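Soluble lytic murein transglycosylase (Pseudomonas aeruginosa, PDB 5OHU) is a lytic transglycosylase that takes part in peptidoglycan turnover, cleaving the glycan strands of murein both exolytically and endolytically. Local coordinates at residues 124-127 with 128-132; 343-346 with 347-351. One frame throughout, in Å; residues are numbered along the deposited sequence.

Interaction 1. Residues 124-127 with 128-132. With PO4 (phosphate ion), chain E; PO4 (phosphate ion), chain F.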
ATOM      1  N   ASN A 124       5.409  -7.879  16.003  1.00 20.54           N
ATOM      2  CA  ASN A 124       4.124  -8.078  15.329  1.00 32.80           C
ATOM      3  C   ASN A 124       3.820  -9.557  15.100  1.00 30.36           C
ATOM      4  O   ASN A 124       3.264  -9.939  14.070  1.00 25.21           O
ATOM      5  CB  ASN A 124       4.066  -7.313  14.004  1.00 34.86           C
ATOM      6  CG  ASN A 124       4.103  -5.832  14.205  1.00 43.84           C
ATOM      7  OD1 ASN A 124       3.382  -5.292  15.047  1.00 50.66           O
ATOM      8  ND2 ASN A 124       4.958  -5.160  13.453  1.00 47.96           N
ATOM      9  N   PHE A 125       4.188 -10.398  16.064  1.00 23.80           N
ATOM     10  CA  PHE A 125       3.733 -11.782  16.100  1.00 28.86           C
ATOM     11  C   PHE A 125       2.607 -11.883  17.121  1.00 22.21           C
ATOM     12  O   PHE A 125       2.846 -11.800  18.330  1.00 23.53           O
ATOM     13  CB  PHE A 125       4.870 -12.736  16.446  1.00 29.06           C
ATOM     14  CG  PHE A 125       5.886 -12.887  15.356  1.00 26.82           C
ATOM     15  CD1 PHE A 125       5.515 -13.352  14.105  1.00 26.29           C
ATOM     16  CD2 PHE A 125       7.220 -12.579  15.588  1.00 22.64           C
ATOM     17  CE1 PHE A 125       6.464 -13.512  13.098  1.00 34.98           C
ATOM     18  CE2 PHE A 125       8.167 -12.733  14.591  1.00 20.84           C
ATOM     19  CZ  PHE A 125       7.793 -13.197  13.342  1.00 27.52           C
ATOM     20  N   THR A 126       1.377 -12.043  16.628  1.00 18.89           N
ATOM     21  CA  THR A 126       0.231 -12.223  17.511  1.00 19.67           C
ATOM     22  C   THR A 126       0.455 -13.350  18.516  1.00 20.07           C
ATOM     23  O   THR A 126      -0.000 -13.263  19.661  1.00 20.54           O
ATOM     24  CB  THR A 126      -1.019 -12.501  16.662  1.00 30.66           C
ATOM     25  OG1 THR A 126      -1.263 -11.387  15.803  1.00 34.06           O
ATOM     26  CG2 THR A 126      -2.246 -12.719  17.533  1.00 13.87           C
ATOM     27  N   GLU A 127       1.157 -14.411  18.112  1.00 20.55           N
ATOM     28  CA  GLU A 127       1.401 -15.528  19.014  1.00 18.72           C
ATOM     29  C   GLU A 127       2.176 -15.089  20.253  1.00 22.77           C
ATOM     30  O   GLU A 127       1.866 -15.510  21.374  1.00 24.42           O
ATOM     31  CB  GLU A 127       2.151 -16.633  18.271  1.00 21.15           C
ATOM     32  CG  GLU A 127       2.419 -17.868  19.121  1.00 23.91           C
ATOM     33  CD  GLU A 127       3.196 -18.945  18.365  1.00 37.83           C
ATOM     34  OE1 GLU A 127       3.396 -20.035  18.934  1.00 38.41           O
ATOM     35  OE2 GLU A 127       3.601 -18.709  17.200  1.00 39.37           O
ATOM     36  N   LEU A 128       3.184 -14.239  20.076  1.00 19.04           N
ATOM     37  CA  LEU A 128       3.941 -13.762  21.228  1.00 19.01           C
ATOM     38  C   LEU A 128       3.100 -12.825  22.092  1.00 15.14           C
ATOM     39  O   LEU A 128       3.154 -12.889  23.327  1.00 20.66           O
ATOM     40  CB  LEU A 128       5.223 -13.064  20.760  1.00 16.84           C
ATOM     41  CG  LEU A 128       6.221 -13.855  19.924  1.00 15.79           C
ATOM     42  CD1 LEU A 128       7.289 -12.924  19.390  1.00 21.87           C
ATOM     43  CD2 LEU A 128       6.856 -14.985  20.742  1.00 16.08           C
ATOM     44  N   ASP A 129       2.322 -11.944  21.463  1.00 15.40           N
ATOM     45  CA  ASP A 129       1.404 -11.096  22.216  1.00 19.91           C
ATOM     46  C   ASP A 129       0.493 -11.933  23.104  1.00 15.81           C
ATOM     47  O   ASP A 129       0.266 -11.600  24.273  1.00 18.19           O
ATOM     48  CB  ASP A 129       0.578 -10.227  21.259  1.00 19.87           C
ATOM     49  CG  ASP A 129       1.441  -9.343  20.371  1.00 27.05           C
ATOM     50  OD1 ASP A 129       2.664  -9.220  20.628  1.00 28.75           O
ATOM     51  OD2 ASP A 129       0.889  -8.754  19.413  1.00 31.25           O
ATOM     52  N   CYS A 130       0.000 -13.053  22.587  1.00 15.85           N
ATOM     53  CA  CYS A 130      -0.877 -13.892  23.402  1.00 14.61           C
ATOM     54  C   CYS A 130      -0.121 -14.571  24.530  1.00 20.61           C
ATOM     55  O   CYS A 130      -0.609 -14.607  25.667  1.00 19.25           O
ATOM     56  CB  CYS A 130      -1.584 -14.902  22.512  1.00 18.32           C
ATOM     57  SG  CYS A 130      -2.903 -14.007  21.630  1.00 34.40           S
ATOM     58  N   LEU A 131       1.087 -15.084  24.247  1.00 15.06           N
ATOM     59  CA  LEU A 131       1.928 -15.605  25.318  1.00 15.33           C
ATOM     60  C   LEU A 131       2.218 -14.522  26.349  1.00 16.34           C
ATOM     61  O   LEU A 131       2.268 -14.799  27.550  1.00 16.13           O
ATOM     62  CB  LEU A 131       3.223 -16.164  24.728  1.00 15.56           C
ATOM     63  CG  LEU A 131       3.002 -17.420  23.875  1.00 20.15           C
ATOM     64  CD1 LEU A 131       4.264 -17.806  23.125  1.00 15.81           C
ATOM     65  CD2 LEU A 131       2.555 -18.546  24.777  1.00 15.63           C
ATOM     66  N   TYR A 132       2.394 -13.272  25.903  1.00 15.37           N
ATOM     67  CA  TYR A 132       2.655 -12.198  26.861  1.00 15.49           C
ATOM     68  C   TYR A 132       1.439 -11.931  27.736  1.00 16.54           C
ATOM     69  O   TYR A 132       1.575 -11.708  28.947  1.00 15.56           O
ATOM     70  CB  TYR A 132       3.082 -10.926  26.134  1.00 16.60           C
ATOM     71  CG  TYR A 132       3.472  -9.802  27.058  1.00 20.86           C
ATOM     72  CD1 TYR A 132       4.543  -9.942  27.952  1.00 17.97           C
ATOM     73  CD2 TYR A 132       2.767  -8.593  27.039  1.00 21.68           C
ATOM     74  CE1 TYR A 132       4.906  -8.897  28.806  1.00 18.83           C
ATOM     75  CE2 TYR A 132       3.117  -7.536  27.874  1.00 26.42           C
ATOM     76  CZ  TYR A 132       4.186  -7.688  28.749  1.00 30.96           C
ATOM     77  OH  TYR A 132       4.517  -6.636  29.570  1.00 32.11           O
TER
HETATM   78  P   PO4 E 704       4.449  -1.667  14.767  1.00132.19           P
HETATM   79  O1  PO4 E 704       3.479  -1.405  13.637  1.00129.35           O
HETATM   80  O2  PO4 E 704       5.656  -2.408  14.235  1.00131.50           O
HETATM   81  O3  PO4 E 704       3.776  -2.497  15.837  1.00132.16           O
HETATM   82  O4  PO4 E 704       4.890  -0.356  15.374  1.00135.72           O
HETATM   83  P   PO4 F 705       6.922  -6.585  32.865  1.00102.97           P
HETATM   84  O1  PO4 F 705       5.862  -7.135  31.939  1.00102.53           O
HETATM   85  O2  PO4 F 705       7.502  -7.695  33.711  1.00 91.92           O
HETATM   86  O3  PO4 F 705       6.320  -5.535  33.774  1.00103.45           O
HETATM   87  O4  PO4 F 705       8.005  -5.959  32.019  1.00107.37           O
HETATM   88  O   HOH W   1       5.119  -9.352  18.889  1.00 15.23           O
HETATM   89  O   HOH W   2      -0.897  -8.538  17.228  1.00 39.84           O
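The Phe125 ring is met obliquely by one methyl of Leu128, whose CD1 lies 3.8 Å from Phe125 CD2; the Trp97 ring also meets it, the two planes inclined. Both side chains, Phe125 and Leu128, point the same way and lie side by side, each with CG anti to its own carbonyl carbon (chi1 -71° and -59°). Tyr132 is stacked with Tyr119, and at the edge of its ring, near the plane, stands O1 of the phosphate of chain F, to which Tyr132 OH donates at 2.8 Å. The Asn124 amide meets the chain E phosphate through ND2, which gives a hydrogen bond of 2.9 Å to O2. Phe125 is the N-cap, and its carbonyl opens the helical ladder: Asp129 N reaches Phe125 O at 3.2 Å, in the carbonyl plane and nearly straight (170°). The Asp129 carboxylate is tied back to the helix start by water. Water 1 accepts from Phe125 N and donates to Asp129 OD1 at 3.0 Å, while water 2 joins Asp129 OD2 to Thr126 OG1; Tyr119 also hydrogen-bonds to OD1. Glu127, fully extended, forms a salt bridge with Arg104. Within the all-helical array, Leu128 packs on Leu100 and Leu103 of helix 95-108, and Cys130 is bound by a disulfide to Cys163 of helix 161-172, with Leu152 of helix 142-153 alongside.

Interaction 2. Residues 343-346 with 347-351; sequences WRYW and QARSL
Arg349 lays its aliphatic stem along two aromatic side chains from the preceding turn, Tyr345 and Trp346. With Tyr345 it runs side by side, both side chains pointing the same way: Arg349 CB sits over one face of the phenol ring, displaced toward the rim, in a CH-pi contact 4.1 Å from the centroid and 25° off the ring normal. Farther out, Arg349 CD comes to 3.6 Å from Tyr345 OH, and the guanidinium plane is turned only 23° from the ring. Trp346 is approached differently. Its CZ3, in the six-membered ring, lies 3.5 Å from Arg349 CG, which comes in obliquely, while Tyr345 CE2 rests above the centre of the Trp346 indole, 3.7 Å from its plane. Arg349 starts with CG anti to the backbone N and then bends at chi2 (72°), which carries its stem past the phenol rather than straight out from the helix. On another side of the helix Ser350 turns back on the main chain: OG, held between its own N and carbonyl carbon, donates to Trp346 O at 2.8 Å. Ser350 N gives Trp346 O a second bond of 2.8 Å, and the two donors arrive from opposite faces of the carbonyl plane. Helix 360-368 flanks the arginine through Tyr365. Tyr345 OH is hydrogen-bonded to Asp596 and Arg382, and Trp346 NE1 to Glu600. The chemistry is therefore divided: apolar methylenes and rings meet within the helix, while the polar tips of both aromatics anchor it to helices 374-383 and 595-600. Asp596 also forms a long, weak ion pair with Arg349 NE, which may favour its positive charge.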
ATOM      1  N   TRP A 343      -4.685  20.272  -2.414  1.00 12.67           N
ATOM      2  CA  TRP A 343      -5.741  21.226  -2.104  1.00 17.63           C
ATOM      3  C   TRP A 343      -5.279  22.665  -2.216  1.00 17.38           C
ATOM      4  O   TRP A 343      -6.125  23.553  -2.390  1.00 13.69           O
ATOM      5  CB  TRP A 343      -6.349  20.929  -0.728  1.00 15.93           C
ATOM      6  CG  TRP A 343      -6.964  19.582  -0.786  1.00 12.37           C
ATOM      7  CD1 TRP A 343      -6.577  18.443  -0.105  1.00 12.36           C
ATOM      8  CD2 TRP A 343      -8.007  19.183  -1.671  1.00 12.04           C
ATOM      9  NE1 TRP A 343      -7.346  17.381  -0.505  1.00 12.07           N
ATOM     10  CE2 TRP A 343      -8.234  17.808  -1.459  1.00 12.83           C
ATOM     11  CE3 TRP A 343      -8.793  19.864  -2.609  1.00 11.90           C
ATOM     12  CZ2 TRP A 343      -9.211  17.103  -2.154  1.00 17.18           C
ATOM     13  CZ3 TRP A 343      -9.749  19.162  -3.302  1.00 15.14           C
ATOM     14  CH2 TRP A 343      -9.953  17.794  -3.072  1.00 15.76           C
ATOM     15  N   ARG A 344      -3.969  22.920  -2.176  1.00 15.82           N
ATOM     16  CA  ARG A 344      -3.495  24.238  -2.596  1.00 15.66           C
ATOM     17  C   ARG A 344      -3.797  24.450  -4.070  1.00 18.49           C
ATOM     18  O   ARG A 344      -4.251  25.529  -4.478  1.00 14.65           O
ATOM     19  CB  ARG A 344      -1.996  24.392  -2.319  1.00 13.90           C
ATOM     20  CG  ARG A 344      -1.653  24.617  -0.844  1.00 18.94           C
ATOM     21  CD  ARG A 344      -0.180  24.934  -0.641  1.00 21.01           C
ATOM     22  NE  ARG A 344       0.577  23.688  -0.585  1.00 40.30           N
ATOM     23  CZ  ARG A 344       1.818  23.516  -1.033  1.00 47.59           C
ATOM     24  NH1 ARG A 344       2.475  24.532  -1.577  1.00 44.63           N
ATOM     25  NH2 ARG A 344       2.391  22.321  -0.918  1.00 47.43           N
ATOM     26  N   TYR A 345      -3.591  23.414  -4.887  1.00 13.07           N
ATOM     27  CA  TYR A 345      -3.939  23.552  -6.293  1.00 12.86           C
ATOM     28  C   TYR A 345      -5.432  23.785  -6.464  1.00 13.26           C
ATOM     29  O   TYR A 345      -5.843  24.694  -7.191  1.00 17.15           O
ATOM     30  CB  TYR A 345      -3.504  22.329  -7.112  1.00 14.89           C
ATOM     31  CG  TYR A 345      -4.031  22.440  -8.528  1.00 16.44           C
ATOM     32  CD1 TYR A 345      -3.420  23.314  -9.447  1.00 16.59           C
ATOM     33  CD2 TYR A 345      -5.159  21.718  -8.934  1.00 12.12           C
ATOM     34  CE1 TYR A 345      -3.907  23.464 -10.732  1.00 12.47           C
ATOM     35  CE2 TYR A 345      -5.655  21.847 -10.222  1.00 11.94           C
ATOM     36  CZ  TYR A 345      -5.020  22.723 -11.116  1.00 21.43           C
ATOM     37  OH  TYR A 345      -5.511  22.856 -12.397  1.00 11.93           O
ATOM     38  N   TRP A 346      -6.267  22.955  -5.829  1.00 14.03           N
ATOM     39  CA  TRP A 346      -7.694  23.072  -6.104  1.00 12.09           C
ATOM     40  C   TRP A 346      -8.298  24.334  -5.497  1.00 17.00           C
ATOM     41  O   TRP A 346      -9.266  24.865  -6.050  1.00 16.33           O
ATOM     42  CB  TRP A 346      -8.424  21.802  -5.663  1.00 11.85           C
ATOM     43  CG  TRP A 346      -8.239  20.711  -6.711  1.00 11.64           C
ATOM     44  CD1 TRP A 346      -7.521  19.558  -6.583  1.00 14.60           C
ATOM     45  CD2 TRP A 346      -8.724  20.731  -8.067  1.00 11.43           C
ATOM     46  NE1 TRP A 346      -7.554  18.838  -7.761  1.00 11.47           N
ATOM     47  CE2 TRP A 346      -8.276  19.543  -8.691  1.00 16.82           C
ATOM     48  CE3 TRP A 346      -9.487  21.638  -8.813  1.00 11.35           C
ATOM     49  CZ2 TRP A 346      -8.576  19.237 -10.030  1.00 14.22           C
ATOM     50  CZ3 TRP A 346      -9.795  21.333 -10.149  1.00 11.15           C
ATOM     51  CH2 TRP A 346      -9.344  20.145 -10.737  1.00 15.91           C
ATOM     52  N   GLN A 347      -7.710  24.880  -4.432  1.00 14.64           N
ATOM     53  CA  GLN A 347      -8.177  26.179  -3.960  1.00 13.34           C
ATOM     54  C   GLN A 347      -7.980  27.256  -5.028  1.00 15.84           C
ATOM     55  O   GLN A 347      -8.910  28.011  -5.345  1.00 14.14           O
ATOM     56  CB  GLN A 347      -7.470  26.574  -2.668  1.00 13.17           C
ATOM     57  CG  GLN A 347      -7.824  27.996  -2.262  1.00 16.52           C
ATOM     58  CD  GLN A 347      -7.371  28.325  -0.850  1.00 23.22           C
ATOM     59  OE1 GLN A 347      -6.478  29.131  -0.657  1.00 31.14           O
ATOM     60  NE2 GLN A 347      -7.982  27.680   0.139  1.00 27.70           N
ATOM     61  N   ALA A 348      -6.770  27.339  -5.589  1.00 14.22           N
ATOM     62  CA  ALA A 348      -6.510  28.291  -6.665  1.00 18.43           C
ATOM     63  C   ALA A 348      -7.396  28.017  -7.878  1.00 22.86           C
ATOM     64  O   ALA A 348      -7.974  28.945  -8.454  1.00 17.12           O
ATOM     65  CB  ALA A 348      -5.033  28.236  -7.063  1.00 13.32           C
ATOM     66  N   ARG A 349      -7.545  26.742  -8.259  1.00 12.42           N
ATOM     67  CA  ARG A 349      -8.233  26.416  -9.508  1.00 12.11           C
ATOM     68  C   ARG A 349      -9.746  26.581  -9.386  1.00 16.64           C
ATOM     69  O   ARG A 349     -10.398  27.077 -10.321  1.00 11.78           O
ATOM     70  CB  ARG A 349      -7.869  24.991  -9.967  1.00 11.92           C
ATOM     71  CG  ARG A 349      -8.657  24.491 -11.211  1.00 11.60           C
ATOM     72  CD  ARG A 349      -8.143  25.238 -12.453  1.00 11.68           C
ATOM     73  NE  ARG A 349      -8.884  24.893 -13.667  1.00 11.41           N
ATOM     74  CZ  ARG A 349      -8.984  25.655 -14.759  1.00 17.20           C
ATOM     75  NH1 ARG A 349      -8.405  26.841 -14.813  1.00 18.96           N
ATOM     76  NH2 ARG A 349      -9.684  25.230 -15.796  1.00 14.07           N
ATOM     77  N   SER A 350     -10.329  26.203  -8.245  1.00 14.34           N
ATOM     78  CA  SER A 350     -11.760  26.442  -8.081  1.00 20.17           C
ATOM     79  C   SER A 350     -12.062  27.933  -8.016  1.00 13.25           C
ATOM     80  O   SER A 350     -13.089  28.378  -8.540  1.00 13.37           O
ATOM     81  CB  SER A 350     -12.305  25.711  -6.847  1.00 21.06           C
ATOM     82  OG  SER A 350     -11.704  26.174  -5.646  1.00 18.17           O
ATOM     83  N   LEU A 351     -11.178  28.728  -7.398  1.00 15.06           N
ATOM     84  CA  LEU A 351     -11.364  30.180  -7.406  1.00 12.59           C
ATOM     85  C   LEU A 351     -11.334  30.724  -8.837  1.00 17.76           C
ATOM     86  O   LEU A 351     -12.199  31.510  -9.241  1.00 19.75           O
ATOM     87  CB  LEU A 351     -10.294  30.861  -6.533  1.00 13.01           C
ATOM     88  CG  LEU A 351     -10.435  32.390  -6.364  1.00 24.91           C
ATOM     89  CD1 LEU A 351     -11.842  32.786  -5.862  1.00 16.99           C
ATOM     90  CD2 LEU A 351      -9.352  33.001  -5.440  1.00 20.99           C
TER

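How the interactions relate
Interactions 1 and 2 are each confined to a single helix, 126-138 and 341-354, and lie on opposite sides of the chain's centre. Their centres are 48 Å apart and their nearest atoms about 29 Å, so neither touches the other. Interaction 1 belongs to the earlier part of the helical array, where a disulfide and phosphate ions, probably from the crystallisation liquor, accompany the start of a helix. Interaction 2 instead reaches the lysozyme-like transglycosylase domain, being joined to helix 595-600 in the region of that domain. It thereby links the helical array to the part that resembles lysozyme.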